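Local structure of Lmo0181 protein (5F7V) at residues Asn208-Thr220 with Phe372-Leu386. The protein binds the cyclic glucan cycloalternan and, as a lipoprotein of the solute-binding family, probably delivers it to an ABC transporter for uptake. Numbering follows the deposited sequence.
Sequences NVEALTHLTNEVT and FEKVLNGDSTPEKAL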
ATOM      1  N   ASN A 208     -19.787  -5.610   8.822  1.00  4.12           N
ATOM      2  CA  ASN A 208     -18.345  -5.802   9.012  1.00  3.97           C
ATOM      3  C   ASN A 208     -18.057  -7.155   9.622  1.00  4.01           C
ATOM      4  O   ASN A 208     -17.062  -7.785   9.269  1.00  3.89           O
ATOM      5  CB  ASN A 208     -17.752  -4.704   9.896  1.00  4.01           C
ATOM      6  CG  ASN A 208     -17.572  -3.406   9.136  1.00  3.94           C
ATOM      7  OD1 ASN A 208     -18.047  -3.243   7.996  1.00  3.91           O
ATOM      8  ND2 ASN A 208     -16.795  -2.493   9.732  1.00  3.96           N
ATOM      9  N   VAL A 209     -18.902  -7.659  10.518  1.00  4.20           N
ATOM     10  CA  VAL A 209     -18.735  -9.026  11.004  1.00  4.27           C
ATOM     11  C   VAL A 209     -18.820  -9.954   9.824  1.00  4.19           C
ATOM     12  O   VAL A 209     -18.014 -10.881   9.718  1.00  4.13           O
ATOM     13  CB  VAL A 209     -19.798  -9.385  12.062  1.00  4.62           C
ATOM     14  CG1 VAL A 209     -19.692 -10.856  12.458  1.00  4.76           C
ATOM     15  CG2 VAL A 209     -19.695  -8.489  13.286  1.00  4.87           C
ATOM     16  N   GLU A 210     -19.764  -9.769   8.916  1.00  4.31           N
ATOM     17  CA  GLU A 210     -19.855 -10.654   7.746  1.00  4.42           C
ATOM     18  C   GLU A 210     -18.616 -10.558   6.878  1.00  4.04           C
ATOM     19  O   GLU A 210     -18.094 -11.551   6.370  1.00  4.07           O
ATOM     20  CB  GLU A 210     -21.111 -10.276   6.968  1.00  4.87           C
ATOM     21  CG  GLU A 210     -21.420 -11.260   5.841  1.00  5.27           C
ATOM     22  CD  GLU A 210     -22.700 -10.989   5.085  1.00  5.91           C
ATOM     23  OE1 GLU A 210     -23.183  -9.834   5.087  1.00  6.63           O
ATOM     24  OE2 GLU A 210     -23.256 -11.994   4.555  1.00  6.67           O
ATOM     25  N   ALA A 211     -18.103  -9.345   6.678  1.00  3.77           N
ATOM     26  CA  ALA A 211     -16.907  -9.125   5.853  1.00  3.60           C
ATOM     27  C   ALA A 211     -15.685  -9.808   6.435  1.00  3.56           C
ATOM     28  O   ALA A 211     -14.901 -10.443   5.728  1.00  3.48           O
ATOM     29  CB  ALA A 211     -16.632  -7.643   5.637  1.00  3.55           C
ATOM     30  N   LEU A 212     -15.500  -9.645   7.746  1.00  3.66           N
ATOM     31  CA  LEU A 212     -14.370 -10.320   8.394  1.00  3.68           C
ATOM     32  C   LEU A 212     -14.505 -11.817   8.368  1.00  3.74           C
ATOM     33  O   LEU A 212     -13.500 -12.493   8.118  1.00  3.71           O
ATOM     34  CB  LEU A 212     -14.212  -9.828   9.822  1.00  3.81           C
ATOM     35  CG  LEU A 212     -13.026 -10.431  10.628  1.00  3.88           C
ATOM     36  CD1 LEU A 212     -11.707 -10.112   9.997  1.00  3.75           C
ATOM     37  CD2 LEU A 212     -13.050  -9.870  12.033  1.00  4.04           C
ATOM     38  N   THR A 213     -15.716 -12.300   8.595  1.00  3.86           N
ATOM     39  CA  THR A 213     -15.973 -13.729   8.526  1.00  3.96           C
ATOM     40  C   THR A 213     -15.693 -14.281   7.140  1.00  3.83           C
ATOM     41  O   THR A 213     -15.148 -15.413   7.012  1.00  3.87           O
ATOM     42  CB  THR A 213     -17.403 -14.037   8.991  1.00  4.14           C
ATOM     43  OG1 THR A 213     -17.567 -13.505  10.310  1.00  4.28           O
ATOM     44  CG2 THR A 213     -17.702 -15.554   8.979  1.00  4.28           C
ATOM     45  N   HIS A 214     -15.977 -13.522   6.093  1.00  3.77           N
ATOM     46  CA  HIS A 214     -15.645 -13.924   4.738  1.00  3.96           C
ATOM     47  C   HIS A 214     -14.138 -14.190   4.634  1.00  3.88           C
ATOM     48  O   HIS A 214     -13.725 -15.184   4.030  1.00  4.19           O
ATOM     49  CB  HIS A 214     -16.182 -12.851   3.783  1.00  4.10           C
ATOM     50  CG  HIS A 214     -15.353 -12.637   2.559  1.00  4.24           C
ATOM     51  ND1 HIS A 214     -15.301 -13.473   1.447  1.00  4.53           N
ATOM     52  CD2 HIS A 214     -14.568 -11.573   2.282  1.00  4.44           C
ATOM     53  CE1 HIS A 214     -14.482 -12.929   0.569  1.00  4.41           C
ATOM     54  NE2 HIS A 214     -14.042 -11.791   1.045  1.00  4.54           N
ATOM     55  N   LEU A 215     -13.309 -13.301   5.180  1.00  3.83           N
ATOM     56  CA  LEU A 215     -11.844 -13.501   5.184  1.00  3.84           C
ATOM     57  C   LEU A 215     -11.411 -14.654   6.092  1.00  3.97           C
ATOM     58  O   LEU A 215     -10.635 -15.528   5.682  1.00  4.00           O
ATOM     59  CB  LEU A 215     -11.094 -12.246   5.605  1.00  3.84           C
ATOM     60  CG  LEU A 215     -11.322 -11.034   4.686  1.00  3.80           C
ATOM     61  CD1 LEU A 215     -10.651  -9.829   5.312  1.00  3.92           C
ATOM     62  CD2 LEU A 215     -10.846 -11.281   3.271  1.00  3.79           C
ATOM     63  N   THR A 216     -11.894 -14.689   7.335  1.00  4.04           N
ATOM     64  CA  THR A 216     -11.333 -15.672   8.272  1.00  4.24           C
ATOM     65  C   THR A 216     -11.803 -17.078   7.965  1.00  4.57           C
ATOM     66  O   THR A 216     -11.016 -18.021   8.167  1.00  4.52           O
ATOM     67  CB  THR A 216     -11.611 -15.282   9.723  1.00  4.30           C
ATOM     68  OG1 THR A 216     -13.011 -15.240   9.953  1.00  4.36           O
ATOM     69  CG2 THR A 216     -11.014 -13.929  10.084  1.00  4.20           C
ATOM     70  N   ASN A 217     -13.022 -17.234   7.446  1.00  4.90           N
ATOM     71  CA  ASN A 217     -13.474 -18.583   7.120  1.00  5.46           C
ATOM     72  C   ASN A 217     -12.643 -19.206   6.022  1.00  5.44           C
ATOM     73  O   ASN A 217     -12.526 -20.449   6.001  1.00  5.46           O
ATOM     74  CB  ASN A 217     -14.925 -18.558   6.656  1.00  5.86           C
ATOM     75  CG  ASN A 217     -15.942 -18.606   7.763  1.00  6.70           C
ATOM     76  OD1 ASN A 217     -15.605 -18.793   8.910  1.00  7.92           O
ATOM     77  ND2 ASN A 217     -17.198 -18.509   7.384  1.00  7.15           N
ATOM     78  N   GLU A 218     -12.066 -18.416   5.120  1.00  5.48           N
ATOM     79  CA  GLU A 218     -11.182 -19.003   4.106  1.00  5.77           C
ATOM     80  C   GLU A 218      -9.995 -19.695   4.719  1.00  5.59           C
ATOM     81  O   GLU A 218      -9.487 -20.702   4.208  1.00  5.57           O
ATOM     82  CB  GLU A 218     -10.689 -17.912   3.172  1.00  6.32           C
ATOM     83  CG  GLU A 218     -11.821 -17.415   2.306  1.00  7.50           C
ATOM     84  CD  GLU A 218     -11.403 -16.513   1.183  1.00  9.08           C
ATOM     85  OE1 GLU A 218     -10.430 -15.758   1.381  1.00  9.84           O
ATOM     86  OE2 GLU A 218     -12.133 -16.562   0.153  1.00 11.82           O
ATOM     87  N   VAL A 219      -9.534 -19.194   5.858  1.00  5.47           N
ATOM     88  CA  VAL A 219      -8.407 -19.817   6.550  1.00  5.84           C
ATOM     89  C   VAL A 219      -8.875 -20.935   7.478  1.00  6.48           C
ATOM     90  O   VAL A 219      -8.274 -22.018   7.477  1.00  7.14           O
ATOM     91  CB  VAL A 219      -7.634 -18.761   7.378  1.00  5.68           C
ATOM     92  CG1 VAL A 219      -6.612 -19.412   8.306  1.00  5.96           C
ATOM     93  CG2 VAL A 219      -7.014 -17.761   6.421  1.00  5.54           C
ATOM     94  N   THR A 220      -9.898 -20.717   8.301  1.00  6.91           N
ATOM     95  CA  THR A 220     -10.229 -21.638   9.395  1.00  7.66           C
ATOM     96  C   THR A 220     -11.267 -22.698   9.053  1.00  8.37           C
ATOM     97  O   THR A 220     -11.309 -23.743   9.746  1.00  9.71           O
ATOM     98  CB  THR A 220     -10.712 -20.870  10.632  1.00  7.78           C
ATOM     99  OG1 THR A 220     -11.984 -20.303  10.324  1.00  7.94           O
ATOM    100  CG2 THR A 220      -9.708 -19.787  11.060  1.00  7.90           C
ATOM    101  N   PHE A 372      -7.187  -9.953  14.982  1.00  4.68           N
ATOM    102  CA  PHE A 372      -7.488 -10.726  13.796  1.00  4.49           C
ATOM    103  C   PHE A 372      -6.644 -11.996  13.730  1.00  4.94           C
ATOM    104  O   PHE A 372      -7.167 -13.050  13.380  1.00  4.81           O
ATOM    105  CB  PHE A 372      -7.296  -9.894  12.536  1.00  4.25           C
ATOM    106  CG  PHE A 372      -8.313  -8.820  12.305  1.00  4.02           C
ATOM    107  CD1 PHE A 372      -9.423  -8.596  13.124  1.00  3.95           C
ATOM    108  CD2 PHE A 372      -8.152  -7.981  11.214  1.00  3.94           C
ATOM    109  CE1 PHE A 372     -10.331  -7.601  12.856  1.00  3.91           C
ATOM    110  CE2 PHE A 372      -9.041  -6.966  10.953  1.00  3.90           C
ATOM    111  CZ  PHE A 372     -10.145  -6.782  11.770  1.00  3.86           C
ATOM    112  N   GLU A 373      -5.371 -11.919  14.081  1.00  5.43           N
ATOM    113  CA  GLU A 373      -4.519 -13.088  14.118  1.00  6.43           C
ATOM    114  C   GLU A 373      -5.088 -14.140  15.060  1.00  6.18           C
ATOM    115  O   GLU A 373      -5.063 -15.344  14.796  1.00  6.05           O
ATOM    116  CB  GLU A 373      -3.091 -12.679  14.508  1.00  7.66           C
ATOM    117  CG  GLU A 373      -2.106 -13.815  14.358  1.00  9.47           C
ATOM    118  CD  GLU A 373      -1.527 -13.943  12.982  1.00 11.13           C
ATOM    119  OE1 GLU A 373      -2.092 -13.387  12.009  1.00 13.25           O
ATOM    120  OE2 GLU A 373      -0.466 -14.640  12.930  1.00 13.59           O
ATOM    121  N   LYS A 374      -5.610 -13.704  16.193  1.00  5.95           N
ATOM    122  CA  LYS A 374      -6.197 -14.655  17.137  1.00  6.24           C
ATOM    123  C   LYS A 374      -7.361 -15.381  16.479  1.00  5.80           C
ATOM    124  O   LYS A 374      -7.567 -16.556  16.777  1.00  5.70           O
ATOM    125  CB  LYS A 374      -6.688 -13.987  18.426  1.00  7.04           C
ATOM    126  CG  LYS A 374      -5.593 -13.499  19.355  1.00  8.03           C
ATOM    127  CD  LYS A 374      -6.172 -12.713  20.514  1.00  9.53           C
ATOM    128  CE  LYS A 374      -5.137 -11.974  21.320  1.00 11.56           C
ATOM    129  NZ  LYS A 374      -5.822 -11.213  22.393  1.00 12.73           N
ATOM    130  N   VAL A 375      -8.165 -14.736  15.639  1.00  5.25           N
ATOM    131  CA  VAL A 375      -9.240 -15.485  14.968  1.00  5.20           C
ATOM    132  C   VAL A 375      -8.644 -16.525  14.043  1.00  5.48           C
ATOM    133  O   VAL A 375      -9.068 -17.675  14.038  1.00  5.63           O
ATOM    134  CB  VAL A 375     -10.131 -14.527  14.163  1.00  4.85           C
ATOM    135  CG1 VAL A 375     -11.256 -15.320  13.514  1.00  4.87           C
ATOM    136  CG2 VAL A 375     -10.642 -13.387  15.036  1.00  4.80           C
ATOM    137  N   LEU A 376      -7.631 -16.127  13.306  1.00  5.47           N
ATOM    138  CA  LEU A 376      -7.005 -17.076  12.349  1.00  5.95           C
ATOM    139  C   LEU A 376      -6.363 -18.272  12.997  1.00  6.42           C
ATOM    140  O   LEU A 376      -6.323 -19.320  12.370  1.00  6.99           O
ATOM    141  CB  LEU A 376      -5.960 -16.365  11.485  1.00  5.95           C
ATOM    142  CG  LEU A 376      -6.446 -15.214  10.593  1.00  5.91           C
ATOM    143  CD1 LEU A 376      -5.261 -14.722   9.797  1.00  6.19           C
ATOM    144  CD2 LEU A 376      -7.575 -15.710   9.713  1.00  6.23           C
ATOM    145  N   ASN A 377      -5.911 -18.125  14.247  1.00  6.60           N
ATOM    146  CA  ASN A 377      -5.262 -19.200  14.976  1.00  7.15           C
ATOM    147  C   ASN A 377      -6.246 -20.011  15.801  1.00  7.08           C
ATOM    148  O   ASN A 377      -5.845 -20.956  16.483  1.00  7.71           O
ATOM    149  CB  ASN A 377      -4.171 -18.625  15.879  1.00  7.64           C
ATOM    150  CG  ASN A 377      -2.984 -18.085  15.110  1.00  8.17           C
ATOM    151  OD1 ASN A 377      -2.700 -18.516  14.001  1.00  9.23           O
ATOM    152  ND2 ASN A 377      -2.237 -17.178  15.733  1.00  8.82           N
ATOM    153  N   GLY A 378      -7.531 -19.678  15.748  1.00  6.72           N
ATOM    154  CA  GLY A 378      -8.480 -20.442  16.534  1.00  6.94           C
ATOM    155  C   GLY A 378      -8.536 -20.076  17.989  1.00  6.99           C
ATOM    156  O   GLY A 378      -8.870 -20.929  18.810  1.00  7.28           O
ATOM    157  N   ASP A 379      -8.175 -18.839  18.338  1.00  6.81           N
ATOM    158  CA  ASP A 379      -8.230 -18.338  19.707  1.00  7.31           C
ATOM    159  C   ASP A 379      -9.346 -17.359  19.891  1.00  6.72           C
ATOM    160  O   ASP A 379      -9.613 -16.968  21.027  1.00  7.16           O
ATOM    161  CB  ASP A 379      -6.914 -17.652  20.098  1.00  8.06           C
ATOM    162  CG  ASP A 379      -5.744 -18.601  20.074  1.00  9.24           C
ATOM    163  OD1 ASP A 379      -5.754 -19.561  20.822  1.00 10.66           O
ATOM    164  OD2 ASP A 379      -4.809 -18.410  19.243  1.00 11.08           O
ATOM    165  N   SER A 380     -10.022 -16.941  18.836  1.00  5.94           N
ATOM    166  CA  SER A 380     -11.070 -15.951  18.958  1.00  5.54           C
ATOM    167  C   SER A 380     -12.054 -16.121  17.805  1.00  5.15           C
ATOM    168  O   SER A 380     -11.953 -17.089  17.034  1.00  5.25           O
ATOM    169  CB  SER A 380     -10.422 -14.574  18.981  1.00  5.42           C
ATOM    170  OG  SER A 380     -11.367 -13.557  19.242  1.00  5.34           O
ATOM    171  N   THR A 381     -12.979 -15.176  17.684  1.00  4.80           N
ATOM    172  CA  THR A 381     -13.995 -15.177  16.642  1.00  4.70           C
ATOM    173  C   THR A 381     -14.116 -13.797  16.009  1.00  4.42           C
ATOM    174  O   THR A 381     -13.702 -12.821  16.623  1.00  4.26           O
ATOM    175  CB  THR A 381     -15.378 -15.589  17.122  1.00  4.89           C
ATOM    176  OG1 THR A 381     -15.858 -14.509  17.934  1.00  4.76           O
ATOM    177  CG2 THR A 381     -15.391 -16.873  17.880  1.00  5.20           C
ATOM    178  N   PRO A 382     -14.678 -13.710  14.778  1.00  4.34           N
ATOM    179  CA  PRO A 382     -14.802 -12.392  14.154  1.00  4.25           C
ATOM    180  C   PRO A 382     -15.550 -11.393  15.007  1.00  4.37           C
ATOM    181  O   PRO A 382     -15.074 -10.252  15.132  1.00  4.04           O
ATOM    182  CB  PRO A 382     -15.482 -12.708  12.805  1.00  4.27           C
ATOM    183  CG  PRO A 382     -15.051 -14.102  12.481  1.00  4.38           C
ATOM    184  CD  PRO A 382     -15.040 -14.782  13.828  1.00  4.50           C
ATOM    185  N   GLU A 383     -16.657 -11.800  15.642  1.00  4.81           N
ATOM    186  CA  GLU A 383     -17.408 -10.832  16.435  1.00  5.55           C
ATOM    187  C   GLU A 383     -16.561 -10.358  17.616  1.00  4.93           C
ATOM    188  O   GLU A 383     -16.579  -9.195  17.952  1.00  4.77           O
ATOM    189  CB  GLU A 383     -18.740 -11.407  16.920  1.00  6.89           C
ATOM    190  CG  GLU A 383     -19.453 -10.561  17.954  1.00  8.60           C
ATOM    191  CD  GLU A 383     -19.701  -9.129  17.615  1.00 10.57           C
ATOM    192  OE1 GLU A 383     -19.695  -8.270  18.529  1.00 12.99           O
ATOM    193  OE2 GLU A 383     -19.916  -8.904  16.404  1.00 13.27           O
ATOM    194  N   LYS A 384     -15.844 -11.254  18.291  1.00  4.48           N
ATOM    195  CA  LYS A 384     -15.056 -10.815  19.446  1.00  4.34           C
ATOM    196  C   LYS A 384     -13.921  -9.907  18.999  1.00  4.10           C
ATOM    197  O   LYS A 384     -13.622  -8.894  19.648  1.00  4.15           O
ATOM    198  CB  LYS A 384     -14.501 -11.998  20.229  1.00  4.47           C
ATOM    199  CG  LYS A 384     -15.594 -12.717  21.016  1.00  4.70           C
ATOM    200  CD  LYS A 384     -15.007 -13.816  21.901  1.00  4.90           C
ATOM    201  CE  LYS A 384     -14.385 -14.942  21.100  1.00  4.85           C
ATOM    202  NZ  LYS A 384     -14.067 -16.086  21.986  1.00  5.12           N
ATOM    203  N   ALA A 385     -13.281 -10.214  17.891  1.00  3.95           N
ATOM    204  CA  ALA A 385     -12.219  -9.389  17.389  1.00  3.83           C
ATOM    205  C   ALA A 385     -12.685  -7.967  17.092  1.00  3.77           C
ATOM    206  O   ALA A 385     -11.972  -7.019  17.401  1.00  3.78           O
ATOM    207  CB  ALA A 385     -11.602  -9.997  16.137  1.00  3.72           C
ATOM    208  N   LEU A 386     -13.856  -7.849  16.480  1.00  3.76           N
ATOM    209  CA  LEU A 386     -14.397  -6.538  16.138  1.00  3.75           C
ATOM    210  C   LEU A 386     -14.886  -5.794  17.361  1.00  3.95           C
ATOM    211  O   LEU A 386     -14.725  -4.559  17.403  1.00  3.95           O
ATOM    212  CB  LEU A 386     -15.446  -6.685  15.047  1.00  3.75           C
ATOM    213  CG  LEU A 386     -14.854  -7.118  13.717  1.00  3.63           C
ATOM    214  CD1 LEU A 386     -15.966  -7.476  12.775  1.00  3.71           C
ATOM    215  CD2 LEU A 386     -13.942  -6.067  13.090  1.00  3.54           C
TER
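Leu212 and Pro382 interlock as knobs into holes where helix 206-220 packs against the end of helix 361-376 and the start of helix 382-397, the last two helices of this periplasmic-binding-protein fold. Leu212 enters a hole formed by Phe372, Pro382, Ala385 and Leu386. With CG anti to the backbone N (chi1 -179°), it sets CD1 over the centre of the Phe372 ring, 4.0 Å from the centroid in a CH-pi contact, while CD2 lies 3.7 Å from Leu386 CG. Ala385 CB sits in plane at the edge of that ring, and the ring of Phe182, from helix 179-187, stacks edge-to-face with the Phe372 ring. The side chain of Phe372 lies about 10 Å from a bound glucose unit.

Pro382 returns the fit, its ring lodged among Val209, Leu212, Thr213 and Thr216. Pro382 CB comes within 3.3 Å of Thr213 OG1, a hydroxyl already turned back on its own helix to bond Val209 O at 2.7 Å from above the carbonyl plane; Thr213 N reaches the same oxygen from the opposite face.

The intervening turn is built from a Schellman motif at Gly378, which closes helix 361-376, and Thr381 is the N-cap of helix 382-397, its OG1 accepting from Lys384 N at 3.3 Å. Helix segments 208-220 and 372-376 cross at -41°. Here Thr216 CG2 meets Val375 CG1 at 3.7 Å, and Leu376 CD2 rests against Val219 CB at 3.8 Å.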